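Local coordinates for ankyrin repeat-containing protein YAR1 (Saccharomyces cerevisiae, PDB 4BSZ) that is required for a normal rate of cell proliferation, binds unfolded protein, and is built as a stack of ankyrin repeats, at residues Gln12-Ile18 against Leu43-Ser49; Leu27-Lys31 against Glu66-Tyr70; Ile19-Gly25 against Met58-His64. One frame throughout, in Å; residues are numbered along the deposited sequence.

Contact 1 (Gln12-Ile18 against Leu43-Ser49); sequences QEDQDTI and LSTCKES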
ATOM      1  N   GLN B  12      -9.740  63.160   4.347  1.00 87.84           N
ATOM      2  CA  GLN B  12     -10.239  61.801   4.148  1.00 85.85           C
ATOM      3  C   GLN B  12     -11.202  61.676   2.971  1.00 84.07           C
ATOM      4  O   GLN B  12     -11.127  60.720   2.202  1.00 81.19           O
ATOM      5  CB  GLN B  12     -10.916  61.291   5.428  1.00 84.00           C
ATOM      6  CG  GLN B  12     -11.294  59.818   5.392  1.00 82.44           C
ATOM      7  CD  GLN B  12     -10.083  58.894   5.300  1.00 79.63           C
ATOM      8  OE1 GLN B  12      -9.292  58.790   6.240  1.00 81.01           O
ATOM      9  NE2 GLN B  12      -9.938  58.214   4.168  1.00 76.04           N
ATOM     10  N   GLU B  13     -12.100  62.648   2.837  1.00 85.48           N
ATOM     11  CA  GLU B  13     -13.131  62.615   1.804  1.00 84.59           C
ATOM     12  C   GLU B  13     -12.528  62.621   0.400  1.00 81.13           C
ATOM     13  O   GLU B  13     -13.046  61.988  -0.523  1.00 79.48           O
ATOM     14  CB  GLU B  13     -14.083  63.795   1.984  1.00106.92           C
ATOM     15  CG  GLU B  13     -15.352  63.714   1.163  1.00107.09           C
ATOM     16  CD  GLU B  13     -16.420  64.660   1.675  1.00111.23           C
ATOM     17  OE1 GLU B  13     -16.163  65.371   2.673  1.00114.04           O
ATOM     18  OE2 GLU B  13     -17.520  64.692   1.086  1.00112.04           O
ATOM     19  N   ASP B  14     -11.417  63.331   0.254  1.00 85.34           N
ATOM     20  CA  ASP B  14     -10.745  63.427  -1.032  1.00 82.69           C
ATOM     21  C   ASP B  14      -9.771  62.278  -1.245  1.00 80.05           C
ATOM     22  O   ASP B  14      -9.463  61.930  -2.382  1.00 77.92           O
ATOM     23  CB  ASP B  14     -10.040  64.774  -1.179  1.00 96.61           C
ATOM     24  CG  ASP B  14     -11.014  65.912  -1.400  1.00 98.76           C
ATOM     25  OD1 ASP B  14     -12.036  65.689  -2.090  1.00 98.39           O
ATOM     26  OD2 ASP B  14     -10.765  67.021  -0.885  1.00101.13           O
ATOM     27  N   GLN B  15      -9.279  61.689  -0.157  1.00 68.12           N
ATOM     28  CA  GLN B  15      -8.504  60.453  -0.274  1.00 65.86           C
ATOM     29  C   GLN B  15      -9.420  59.355  -0.798  1.00 64.65           C
ATOM     30  O   GLN B  15      -9.036  58.589  -1.677  1.00 62.46           O
ATOM     31  CB  GLN B  15      -7.880  60.050   1.063  1.00 70.33           C
ATOM     32  CG  GLN B  15      -6.671  60.881   1.464  1.00 71.37           C
ATOM     33  CD  GLN B  15      -6.081  60.459   2.797  1.00 73.02           C
ATOM     34  OE1 GLN B  15      -5.928  59.267   3.072  1.00 71.91           O
ATOM     35  NE2 GLN B  15      -5.757  61.438   3.641  1.00 76.02           N
ATOM     36  N   ASP B  16     -10.642  59.308  -0.261  1.00 66.24           N
ATOM     37  CA  ASP B  16     -11.666  58.347  -0.685  1.00 65.92           C
ATOM     38  C   ASP B  16     -12.005  58.466  -2.170  1.00 64.56           C
ATOM     39  O   ASP B  16     -12.042  57.465  -2.888  1.00 63.10           O
ATOM     40  CB  ASP B  16     -12.939  58.497   0.156  1.00 86.58           C
ATOM     41  CG  ASP B  16     -12.780  57.955   1.567  1.00 88.26           C
ATOM     42  OD1 ASP B  16     -12.020  56.976   1.749  1.00 86.67           O
ATOM     43  OD2 ASP B  16     -13.417  58.510   2.492  1.00 91.50           O
ATOM     44  N   THR B  17     -12.246  59.693  -2.623  1.00 69.43           N
ATOM     45  CA  THR B  17     -12.555  59.952  -4.030  1.00 68.63           C
ATOM     46  C   THR B  17     -11.452  59.454  -4.978  1.00 66.21           C
ATOM     47  O   THR B  17     -11.734  58.843  -6.015  1.00 65.48           O
ATOM     48  CB  THR B  17     -12.812  61.451  -4.275  1.00 69.46           C
ATOM     49  OG1 THR B  17     -13.958  61.871  -3.518  1.00 72.11           O
ATOM     50  CG2 THR B  17     -13.042  61.719  -5.758  1.00 68.84           C
ATOM     51  N   ILE B  18     -10.203  59.716  -4.603  1.00 62.70           N
ATOM     52  CA  ILE B  18      -9.036  59.261  -5.354  1.00 60.89           C
ATOM     53  C   ILE B  18      -8.959  57.737  -5.488  1.00 59.58           C
ATOM     54  O   ILE B  18      -8.687  57.218  -6.582  1.00 58.66           O
ATOM     55  CB  ILE B  18      -7.739  59.783  -4.715  1.00 56.58           C
ATOM     56  CG1 ILE B  18      -7.582  61.278  -4.987  1.00 57.85           C
ATOM     57  CG2 ILE B  18      -6.531  59.020  -5.234  1.00 55.02           C
ATOM     58  CD1 ILE B  18      -6.562  61.963  -4.090  1.00 58.89           C
ATOM     59  N   LEU B  43       0.175  60.873  -3.523  1.00 79.67           N
ATOM     60  CA  LEU B  43      -0.589  59.708  -3.958  1.00 77.47           C
ATOM     61  C   LEU B  43      -0.331  58.518  -3.047  1.00 76.79           C
ATOM     62  O   LEU B  43      -1.247  57.768  -2.716  1.00 75.86           O
ATOM     63  CB  LEU B  43      -0.245  59.343  -5.406  1.00 60.30           C
ATOM     64  CG  LEU B  43      -0.784  58.007  -5.943  1.00 58.48           C
ATOM     65  CD1 LEU B  43      -2.304  57.946  -5.903  1.00 57.94           C
ATOM     66  CD2 LEU B  43      -0.291  57.728  -7.351  1.00 58.38           C
ATOM     67  N   SER B  44       0.920  58.358  -2.632  1.00 80.49           N
ATOM     68  CA  SER B  44       1.305  57.237  -1.777  1.00 80.10           C
ATOM     69  C   SER B  44       0.753  57.313  -0.346  1.00 81.31           C
ATOM     70  O   SER B  44       0.997  56.416   0.460  1.00 81.33           O
ATOM     71  CB  SER B  44       2.830  57.080  -1.751  1.00 93.49           C
ATOM     72  OG  SER B  44       3.469  58.267  -1.314  1.00 95.93           O
ATOM     73  N   THR B  45       0.004  58.371  -0.034  1.00 82.88           N
ATOM     74  CA  THR B  45      -0.517  58.564   1.321  1.00 84.81           C
ATOM     75  C   THR B  45      -2.039  58.411   1.420  1.00 84.44           C
ATOM     76  O   THR B  45      -2.593  58.380   2.523  1.00 86.21           O
ATOM     77  CB  THR B  45      -0.081  59.936   1.924  1.00 91.41           C
ATOM     78  OG1 THR B  45      -1.000  60.973   1.536  1.00 91.98           O
ATOM     79  CG2 THR B  45       1.333  60.293   1.478  1.00 91.98           C
ATOM     80  N   CYS B  46      -2.710  58.310   0.274  1.00 68.86           N
ATOM     81  CA  CYS B  46      -4.167  58.161   0.259  1.00 68.79           C
ATOM     82  C   CYS B  46      -4.575  56.763   0.695  1.00 68.01           C
ATOM     83  O   CYS B  46      -4.235  55.774   0.043  1.00 66.09           O
ATOM     84  CB  CYS B  46      -4.740  58.423  -1.132  1.00 72.91           C
ATOM     85  SG  CYS B  46      -4.120  59.882  -1.967  1.00 73.54           S
ATOM     86  N   LYS B  47      -5.313  56.679   1.794  1.00 80.47           N
ATOM     87  CA  LYS B  47      -5.718  55.390   2.329  1.00 80.31           C
ATOM     88  C   LYS B  47      -7.200  55.425   2.659  1.00 81.89           C
ATOM     89  O   LYS B  47      -7.715  56.458   3.077  1.00 84.04           O
ATOM     90  CB  LYS B  47      -4.871  55.048   3.556  1.00 77.81           C
ATOM     91  CG  LYS B  47      -3.384  54.954   3.226  1.00 76.58           C
ATOM     92  CD  LYS B  47      -2.518  54.727   4.446  1.00 78.44           C
ATOM     93  CE  LYS B  47      -1.062  54.502   4.039  1.00 77.35           C
ATOM     94  NZ  LYS B  47      -0.176  54.271   5.221  1.00 79.47           N
ATOM     95  N   GLU B  48      -7.890  54.306   2.444  1.00 67.27           N
ATOM     96  CA  GLU B  48      -9.329  54.223   2.707  1.00 69.13           C
ATOM     97  C   GLU B  48      -9.616  54.458   4.187  1.00 72.49           C
ATOM     98  O   GLU B  48      -8.716  54.355   5.023  1.00 73.17           O
ATOM     99  CB  GLU B  48      -9.907  52.874   2.255  1.00120.09           C
ATOM    100  CG  GLU B  48     -11.412  52.896   1.956  1.00121.62           C
ATOM    101  CD  GLU B  48     -11.934  51.574   1.402  1.00120.96           C
ATOM    102  OE1 GLU B  48     -11.302  50.532   1.657  1.00120.05           O
ATOM    103  OE2 GLU B  48     -12.977  51.575   0.710  1.00121.64           O
ATOM    104  N   SER B  49     -10.867  54.784   4.498  1.00 87.84           N
ATOM    105  CA  SER B  49     -11.261  55.143   5.855  1.00 91.80           C
ATOM    106  C   SER B  49     -11.173  53.939   6.793  1.00 93.02           C
ATOM    107  O   SER B  49     -10.490  53.979   7.821  1.00 94.77           O
ATOM    108  CB  SER B  49     -12.689  55.697   5.854  1.00 98.25           C
ATOM    109  OG  SER B  49     -12.902  56.563   4.750  1.00 96.69           O
TER

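Contact 2 (Leu27-Lys31 against Glu66-Tyr70); sequences LDSLK and ETVRY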
ATOM      1  N   LEU B  27      -8.663  55.929 -15.104  1.00 71.95           N
ATOM      2  CA  LEU B  27      -7.306  56.443 -15.232  1.00 71.64           C
ATOM      3  C   LEU B  27      -7.331  57.890 -15.699  1.00 72.77           C
ATOM      4  O   LEU B  27      -6.487  58.685 -15.299  1.00 72.38           O
ATOM      5  CB  LEU B  27      -6.489  55.588 -16.201  1.00 64.05           C
ATOM      6  CG  LEU B  27      -5.039  56.038 -16.394  1.00 64.30           C
ATOM      7  CD1 LEU B  27      -4.292  56.083 -15.064  1.00 62.28           C
ATOM      8  CD2 LEU B  27      -4.324  55.132 -17.375  1.00 65.87           C
ATOM      9  N   ASP B  28      -8.312  58.228 -16.529  1.00 71.39           N
ATOM     10  CA  ASP B  28      -8.413  59.579 -17.064  1.00 72.78           C
ATOM     11  C   ASP B  28      -8.519  60.646 -15.974  1.00 71.78           C
ATOM     12  O   ASP B  28      -7.764  61.624 -15.984  1.00 72.18           O
ATOM     13  CB  ASP B  28      -9.558  59.693 -18.072  1.00 98.02           C
ATOM     14  CG  ASP B  28      -9.131  59.293 -19.467  1.00100.28           C
ATOM     15  OD1 ASP B  28      -7.911  59.339 -19.742  1.00100.45           O
ATOM     16  OD2 ASP B  28     -10.003  58.932 -20.287  1.00102.29           O
ATOM     17  N   SER B  29      -9.428  60.463 -15.023  1.00 60.58           N
ATOM     18  CA  SER B  29      -9.522  61.442 -13.949  1.00 60.13           C
ATOM     19  C   SER B  29      -8.397  61.313 -12.930  1.00 58.67           C
ATOM     20  O   SER B  29      -8.158  62.235 -12.166  1.00 58.81           O
ATOM     21  CB  SER B  29     -10.904  61.475 -13.284  1.00 60.48           C
ATOM     22  OG  SER B  29     -11.334  60.195 -12.900  1.00 59.76           O
ATOM     23  N   LEU B  30      -7.678  60.195 -12.939  1.00 62.24           N
ATOM     24  CA  LEU B  30      -6.507  60.075 -12.074  1.00 61.20           C
ATOM     25  C   LEU B  30      -5.351  60.989 -12.502  1.00 62.14           C
ATOM     26  O   LEU B  30      -4.789  61.718 -11.676  1.00 62.26           O
ATOM     27  CB  LEU B  30      -6.040  58.627 -11.976  1.00 62.67           C
ATOM     28  CG  LEU B  30      -6.783  57.814 -10.914  1.00 61.66           C
ATOM     29  CD1 LEU B  30      -6.265  56.373 -10.848  1.00 60.71           C
ATOM     30  CD2 LEU B  30      -6.668  58.494  -9.560  1.00 61.46           C
ATOM     31  N   LYS B  31      -4.993  60.949 -13.787  1.00 79.01           N
ATOM     32  CA  LYS B  31      -3.951  61.825 -14.319  1.00 80.51           C
ATOM     33  C   LYS B  31      -4.404  63.269 -14.156  1.00 81.57           C
ATOM     34  O   LYS B  31      -3.611  64.161 -13.848  1.00 82.48           O
ATOM     35  CB  LYS B  31      -3.690  61.541 -15.801  1.00 74.05           C
ATOM     36  CG  LYS B  31      -3.604  60.077 -16.190  1.00 73.56           C
ATOM     37  CD  LYS B  31      -2.971  59.936 -17.574  1.00 75.97           C
ATOM     38  CE  LYS B  31      -3.270  58.587 -18.238  1.00 76.34           C
ATOM     39  NZ  LYS B  31      -4.518  58.623 -19.075  1.00 77.65           N
ATOM     40  N   GLU B  66      -3.483  49.228 -16.576  1.00 59.88           N
ATOM     41  CA  GLU B  66      -3.001  50.540 -17.001  1.00 60.48           C
ATOM     42  C   GLU B  66      -3.039  51.535 -15.848  1.00 58.17           C
ATOM     43  O   GLU B  66      -2.133  52.349 -15.669  1.00 58.06           O
ATOM     44  CB  GLU B  66      -3.788  51.052 -18.209  1.00 97.08           C
ATOM     45  CG  GLU B  66      -3.556  50.225 -19.462  1.00100.23           C
ATOM     46  CD  GLU B  66      -2.078  49.947 -19.709  1.00101.22           C
ATOM     47  OE1 GLU B  66      -1.276  50.905 -19.673  1.00101.20           O
ATOM     48  OE2 GLU B  66      -1.717  48.768 -19.929  1.00102.31           O
ATOM     49  N   THR B  67      -4.097  51.451 -15.057  1.00 56.79           N
ATOM     50  CA  THR B  67      -4.208  52.252 -13.855  1.00 55.01           C
ATOM     51  C   THR B  67      -3.101  51.862 -12.868  1.00 53.68           C
ATOM     52  O   THR B  67      -2.458  52.727 -12.271  1.00 53.19           O
ATOM     53  CB  THR B  67      -5.568  52.028 -13.201  1.00 64.44           C
ATOM     54  OG1 THR B  67      -6.598  52.063 -14.203  1.00 66.11           O
ATOM     55  CG2 THR B  67      -5.819  53.086 -12.153  1.00 63.44           C
ATOM     56  N   VAL B  68      -2.885  50.554 -12.710  1.00 53.42           N
ATOM     57  CA  VAL B  68      -1.852  50.043 -11.803  1.00 52.42           C
ATOM     58  C   VAL B  68      -0.455  50.533 -12.182  1.00 53.27           C
ATOM     59  O   VAL B  68       0.305  50.990 -11.333  1.00 52.69           O
ATOM     60  CB  VAL B  68      -1.836  48.492 -11.752  1.00 59.61           C
ATOM     61  CG1 VAL B  68      -0.630  47.990 -10.955  1.00 58.94           C
ATOM     62  CG2 VAL B  68      -3.140  47.946 -11.160  1.00 59.01           C
ATOM     63  N   ARG B  69      -0.122  50.426 -13.460  1.00 69.36           N
ATOM     64  CA  ARG B  69       1.177  50.869 -13.941  1.00 70.85           C
ATOM     65  C   ARG B  69       1.351  52.374 -13.743  1.00 70.96           C
ATOM     66  O   ARG B  69       2.429  52.835 -13.374  1.00 71.45           O
ATOM     67  CB  ARG B  69       1.352  50.492 -15.410  1.00 68.77           C
ATOM     68  CG  ARG B  69       2.660  50.925 -16.004  1.00 71.00           C
ATOM     69  CD  ARG B  69       2.673  50.571 -17.465  1.00 74.07           C
ATOM     70  NE  ARG B  69       2.508  49.135 -17.677  1.00 74.50           N
ATOM     71  CZ  ARG B  69       3.503  48.256 -17.573  1.00 75.33           C
ATOM     72  NH1 ARG B  69       4.725  48.668 -17.244  1.00 75.83           N
ATOM     73  NH2 ARG B  69       3.279  46.965 -17.787  1.00 75.93           N
ATOM     74  N   TYR B  70       0.285  53.134 -13.968  1.00 73.33           N
ATOM     75  CA  TYR B  70       0.343  54.574 -13.765  1.00 73.58           C
ATOM     76  C   TYR B  70       0.628  54.919 -12.309  1.00 72.14           C
ATOM     77  O   TYR B  70       1.502  55.727 -12.009  1.00 72.93           O
ATOM     78  CB  TYR B  70      -0.959  55.249 -14.197  1.00 73.33           C
ATOM     79  CG  TYR B  70      -1.021  56.711 -13.822  1.00 73.51           C
ATOM     80  CD1 TYR B  70      -0.429  57.677 -14.623  1.00 75.50           C
ATOM     81  CD2 TYR B  70      -1.660  57.127 -12.662  1.00 72.11           C
ATOM     82  CE1 TYR B  70      -0.478  59.026 -14.284  1.00 75.94           C
ATOM     83  CE2 TYR B  70      -1.715  58.476 -12.311  1.00 72.66           C
ATOM     84  CZ  TYR B  70      -1.124  59.421 -13.124  1.00 74.50           C
ATOM     85  OH  TYR B  70      -1.181  60.761 -12.774  1.00 75.30           O
TER

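Contact 3 (Ile19-Gly25 against Met58-His64); sequences ILDARAG and MAAANGH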
ATOM      1  N   ILE B  19      -9.209  57.018  -4.390  1.00 58.86           N
ATOM      2  CA  ILE B  19      -9.133  55.557  -4.433  1.00 57.86           C
ATOM      3  C   ILE B  19     -10.399  54.906  -4.988  1.00 58.49           C
ATOM      4  O   ILE B  19     -10.348  53.778  -5.468  1.00 57.81           O
ATOM      5  CB  ILE B  19      -8.773  54.909  -3.069  1.00 65.66           C
ATOM      6  CG1 ILE B  19     -10.020  54.720  -2.213  1.00 67.52           C
ATOM      7  CG2 ILE B  19      -7.694  55.700  -2.333  1.00 65.92           C
ATOM      8  CD1 ILE B  19      -9.875  53.611  -1.228  1.00 67.78           C
ATOM      9  N   LEU B  20     -11.530  55.598  -4.923  1.00 56.81           N
ATOM     10  CA  LEU B  20     -12.737  55.099  -5.573  1.00 57.87           C
ATOM     11  C   LEU B  20     -12.533  55.116  -7.090  1.00 57.18           C
ATOM     12  O   LEU B  20     -13.074  54.268  -7.818  1.00 57.66           O
ATOM     13  CB  LEU B  20     -13.953  55.937  -5.174  1.00 71.30           C
ATOM     14  CG  LEU B  20     -14.884  55.351  -4.105  1.00 73.29           C
ATOM     15  CD1 LEU B  20     -14.150  55.055  -2.800  1.00 73.03           C
ATOM     16  CD2 LEU B  20     -16.044  56.288  -3.864  1.00 75.93           C
ATOM     17  N   ASP B  21     -11.728  56.079  -7.545  1.00 56.46           N
ATOM     18  CA  ASP B  21     -11.377  56.243  -8.957  1.00 56.20           C
ATOM     19  C   ASP B  21     -10.350  55.231  -9.419  1.00 54.93           C
ATOM     20  O   ASP B  21     -10.351  54.822 -10.577  1.00 55.32           O
ATOM     21  CB  ASP B  21     -10.837  57.644  -9.225  1.00 78.90           C
ATOM     22  CG  ASP B  21     -11.929  58.668  -9.344  1.00 80.56           C
ATOM     23  OD1 ASP B  21     -13.105  58.270  -9.503  1.00 81.75           O
ATOM     24  OD2 ASP B  21     -11.606  59.874  -9.290  1.00 80.95           O
ATOM     25  N   ALA B  22      -9.451  54.855  -8.519  1.00 54.93           N
ATOM     26  CA  ALA B  22      -8.538  53.754  -8.786  1.00 53.94           C
ATOM     27  C   ALA B  22      -9.333  52.452  -8.902  1.00 54.40           C
ATOM     28  O   ALA B  22      -9.079  51.626  -9.782  1.00 54.53           O
ATOM     29  CB  ALA B  22      -7.499  53.651  -7.685  1.00 51.78           C
ATOM     30  N   ARG B  23     -10.303  52.284  -8.009  1.00 60.42           N
ATOM     31  CA  ARG B  23     -11.159  51.110  -8.002  1.00 61.37           C
ATOM     32  C   ARG B  23     -11.887  50.994  -9.334  1.00 62.74           C
ATOM     33  O   ARG B  23     -11.804  49.967 -10.015  1.00 63.16           O
ATOM     34  CB  ARG B  23     -12.163  51.218  -6.856  1.00 56.11           C
ATOM     35  CG  ARG B  23     -12.985  49.973  -6.586  1.00 57.43           C
ATOM     36  CD  ARG B  23     -13.834  50.179  -5.338  1.00 59.01           C
ATOM     37  NE  ARG B  23     -14.635  49.006  -5.004  1.00 60.73           N
ATOM     38  CZ  ARG B  23     -15.244  48.827  -3.838  1.00 62.45           C
ATOM     39  NH1 ARG B  23     -15.139  49.739  -2.881  1.00 62.73           N
ATOM     40  NH2 ARG B  23     -15.954  47.729  -3.626  1.00 64.31           N
ATOM     41  N   ALA B  24     -12.585  52.063  -9.702  1.00 60.15           N
ATOM     42  CA  ALA B  24     -13.338  52.106 -10.945  1.00 61.88           C
ATOM     43  C   ALA B  24     -12.451  51.884 -12.179  1.00 61.65           C
ATOM     44  O   ALA B  24     -12.917  51.371 -13.202  1.00 63.40           O
ATOM     45  CB  ALA B  24     -14.075  53.433 -11.056  1.00 60.05           C
ATOM     46  N   GLY B  25     -11.183  52.273 -12.086  1.00 61.22           N
ATOM     47  CA  GLY B  25     -10.300  52.239 -13.235  1.00 61.47           C
ATOM     48  C   GLY B  25     -10.309  53.521 -14.062  1.00 62.35           C
ATOM     49  O   GLY B  25      -9.768  53.548 -15.176  1.00 63.37           O
ATOM     50  N   MET B  58      -6.826  48.836  -4.623  1.00 56.29           N
ATOM     51  CA  MET B  58      -8.066  48.854  -5.385  1.00 57.22           C
ATOM     52  C   MET B  58      -7.859  48.492  -6.855  1.00 57.11           C
ATOM     53  O   MET B  58      -8.548  47.625  -7.393  1.00 58.03           O
ATOM     54  CB  MET B  58      -8.714  50.229  -5.266  1.00 59.84           C
ATOM     55  CG  MET B  58      -8.872  50.691  -3.833  1.00 60.53           C
ATOM     56  SD  MET B  58     -10.203  49.808  -3.002  1.00 62.38           S
ATOM     57  CE  MET B  58      -9.697  49.917  -1.286  1.00 63.08           C
ATOM     58  N   ALA B  59      -6.908  49.157  -7.499  1.00 53.89           N
ATOM     59  CA  ALA B  59      -6.623  48.899  -8.904  1.00 54.32           C
ATOM     60  C   ALA B  59      -6.118  47.470  -9.113  1.00 54.37           C
ATOM     61  O   ALA B  59      -6.402  46.844 -10.140  1.00 55.51           O
ATOM     62  CB  ALA B  59      -5.615  49.914  -9.442  1.00 56.50           C
ATOM     63  N   ALA B  60      -5.379  46.955  -8.133  1.00 53.13           N
ATOM     64  CA  ALA B  60      -4.770  45.639  -8.257  1.00 53.22           C
ATOM     65  C   ALA B  60      -5.809  44.529  -8.155  1.00 54.17           C
ATOM     66  O   ALA B  60      -5.766  43.544  -8.897  1.00 55.15           O
ATOM     67  CB  ALA B  60      -3.685  45.458  -7.214  1.00 49.41           C
ATOM     68  N   ALA B  61      -6.744  44.699  -7.229  1.00 51.49           N
ATOM     69  CA  ALA B  61      -7.788  43.719  -6.997  1.00 52.82           C
ATOM     70  C   ALA B  61      -8.712  43.628  -8.210  1.00 54.46           C
ATOM     71  O   ALA B  61      -9.316  42.585  -8.476  1.00 56.03           O
ATOM     72  CB  ALA B  61      -8.563  44.099  -5.762  1.00 53.13           C
ATOM     73  N   ASN B  62      -8.800  44.726  -8.956  1.00 64.82           N
ATOM     74  CA  ASN B  62      -9.714  44.816 -10.086  1.00 66.68           C
ATOM     75  C   ASN B  62      -9.075  44.624 -11.465  1.00 67.45           C
ATOM     76  O   ASN B  62      -9.747  44.766 -12.489  1.00 69.34           O
ATOM     77  CB  ASN B  62     -10.469  46.137 -10.032  1.00 61.83           C
ATOM     78  CG  ASN B  62     -11.470  46.177  -8.902  1.00 62.39           C
ATOM     79  OD1 ASN B  62     -11.769  45.153  -8.285  1.00 63.06           O
ATOM     80  ND2 ASN B  62     -12.017  47.362  -8.637  1.00 62.51           N
ATOM     81  N   GLY B  63      -7.782  44.318 -11.481  1.00 72.26           N
ATOM     82  CA  GLY B  63      -7.091  43.938 -12.701  1.00 73.52           C
ATOM     83  C   GLY B  63      -6.910  45.036 -13.731  1.00 74.19           C
ATOM     84  O   GLY B  63      -6.674  44.747 -14.904  1.00 76.20           O
ATOM     85  N   HIS B  64      -7.016  46.290 -13.290  1.00 60.17           N
ATOM     86  CA  HIS B  64      -6.831  47.458 -14.144  1.00 60.77           C
ATOM     87  C   HIS B  64      -5.356  47.768 -14.336  1.00 60.24           C
ATOM     88  O   HIS B  64      -4.815  48.703 -13.725  1.00 58.83           O
ATOM     89  CB  HIS B  64      -7.514  48.669 -13.525  1.00 59.32           C
ATOM     90  CG  HIS B  64      -8.989  48.501 -13.338  1.00 60.28           C
ATOM     91  ND1 HIS B  64      -9.790  47.882 -14.274  1.00 62.63           N
ATOM     92  CD2 HIS B  64      -9.807  48.866 -12.322  1.00 59.70           C
ATOM     93  CE1 HIS B  64     -11.040  47.880 -13.843  1.00 63.38           C
ATOM     94  NE2 HIS B  64     -11.077  48.466 -12.660  1.00 61.64           N
TER

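Contact 1 (Gln12-Ile18 against Leu43-Ser49)
Q12 and Q15, one turn apart on helix 12-24, reach over to the loop of the ankyrin stack that runs from helix 27-37 to helix 55-61 and take hold of the backbone of K47 by both its polar atoms. Q12 leaves the helix with CG trans to its N (chi1 -172°) and then bends at chi2, which swings the amide across to the loop. There NE2 donates to K47 O at 3.0 Å, with an N-H...O angle of 158°; the acceptor lies close to the plane of the amide, and the donor in the plane of the K47 carbonyl. Q15 does the converse. Its OE1 accepts from K47 N at 3.0 Å in a nearly straight bond (172°), while its NE2 bonds to L10 O, a pairing that fixes which way round this amide sits. The aliphatic part of Q15 lies against C46, with CG 4.1 Å from C46 CB. D16 meets the last residue of L43-S49, where S49 OG gives a weak bond to OD1 at 3.2 Å; a second weak bond comes to the same oxygen from Q12 NE2. The ammonium of K47 turns away to a salt bridge with E90, and E48 OE1 pairs with S51 OG. At I18 the contact becomes apolar and buried. F34, on helix 27-37, packs against both I18 and L43. I18 CG2 stands 4.4 Å from L43 CD1, and its CD1 rests 3.8 Å from C46 SG.

Contact 2 (Leu27-Lys31 against Glu66-Tyr70)
The segments L27-K31 and E66-Y70 run nearly parallel, their N-to-C directions 19° apart and their axes 10.5 Å from each other, with L27 CA 5.4 Å from T67 CA. They belong to helices 27-37 and 65-78, the second helices of two successive helix pairs, packed side by side as in an ankyrin stack; side chains carry the contact, with no hydrogen bond across. V68, pointing away from helix 27-37, packs on helices 55-61 and 108-117. L27 fills the space between E66, T67 and Y70. Its CD1 meets Y70 CB at 3.5 Å and lies obliquely to the ring, while CD2 is turned to the backbone carbonyl of E66. One turn further on, L30 crosses T67 at about a right angle, CD1 to CG2 3.6 Å, in the buried part of the contact. Y70, its CG trans to the backbone N (chi1 172°), extends toward helix 27-37, and its hydroxyl end arrives beside the backbone of K31. The lysine chain crosses the tyrosine at a slant and leads away from it, its NZ in a salt bridge with D28 OD1, 3.5 Å. K31 CG sits over the Y70 face in a CH-pi contact, 4.2 Å from the ring centroid.

Contact 3 (Ile19-Gly25 against Met58-His64)
The C-terminal end of helix 12-24 packs here on helix 55-61 and on the tight turn that leads from it into helix 65-78, the turn of an ankyrin helix-turn-helix. At the start of the two segments I19 and M58 meet obliquely, CD1 to CE 3.7 Å. M58 CG lies beside its backbone N (chi1 -52°), and the bend at chi2 carries CE to I19 CD1. M58 CB packs on R23, 3.9 Å from its CB, and on A22, while A59 touches the carbonyl oxygen of A22. The polar centre is R23 O, which receives two donors from the turn. N62 ND2 binds it at 3.0 Å (N-H...O 161°), coming from above the carbonyl plane and not along a lone pair; H64 NE2, with R23 O at the edge of its ring, adds a weak bond of 3.1 Å. Outside the two segments, R23 NE makes a salt bridge, and N62 ND2 a hydrogen bond, with acidic groups of a chain of another protein. An alanine in place of N62 would probably leave R23 O with just the weak histidine bond from this turn, and the acidic partner without its amide. G25, at positive phi after the helix, puts CA over the H64 face, 3.9 Å from the centroid and 28° off the normal. G63 ends helix 55-61 in a Schellman motif, and H64 then takes the N-cap position of helix 65-78. This Asn-Gly-His turn, its histidine leaning on the preceding helical unit, is typical of the ankyrin repeat.

Overall arrangement
Helix 12-24 gives its first half to contact 1 and its second half to contact 3, whose centres are 13 Å apart; E48 joins them, its CB 3.6 Å from I19 CD1. Contacts 3 and 2, with centres 9 Å apart, are the two layers of the same helix-pair interface, first helices in one and second helices in the other. T67 OG1 comes within 3.6 Å of G25 O there, and V68 CG2 within 3.6 Å of A59 O. The centres of contacts 1 and 2 are 15 Å apart, yet I18 O touches L30 CD2. The bound chain of another protein packs on contact 3, near R23, M58, A61 and N62, whereas no other chain of the assembly touches the segments of contact 2.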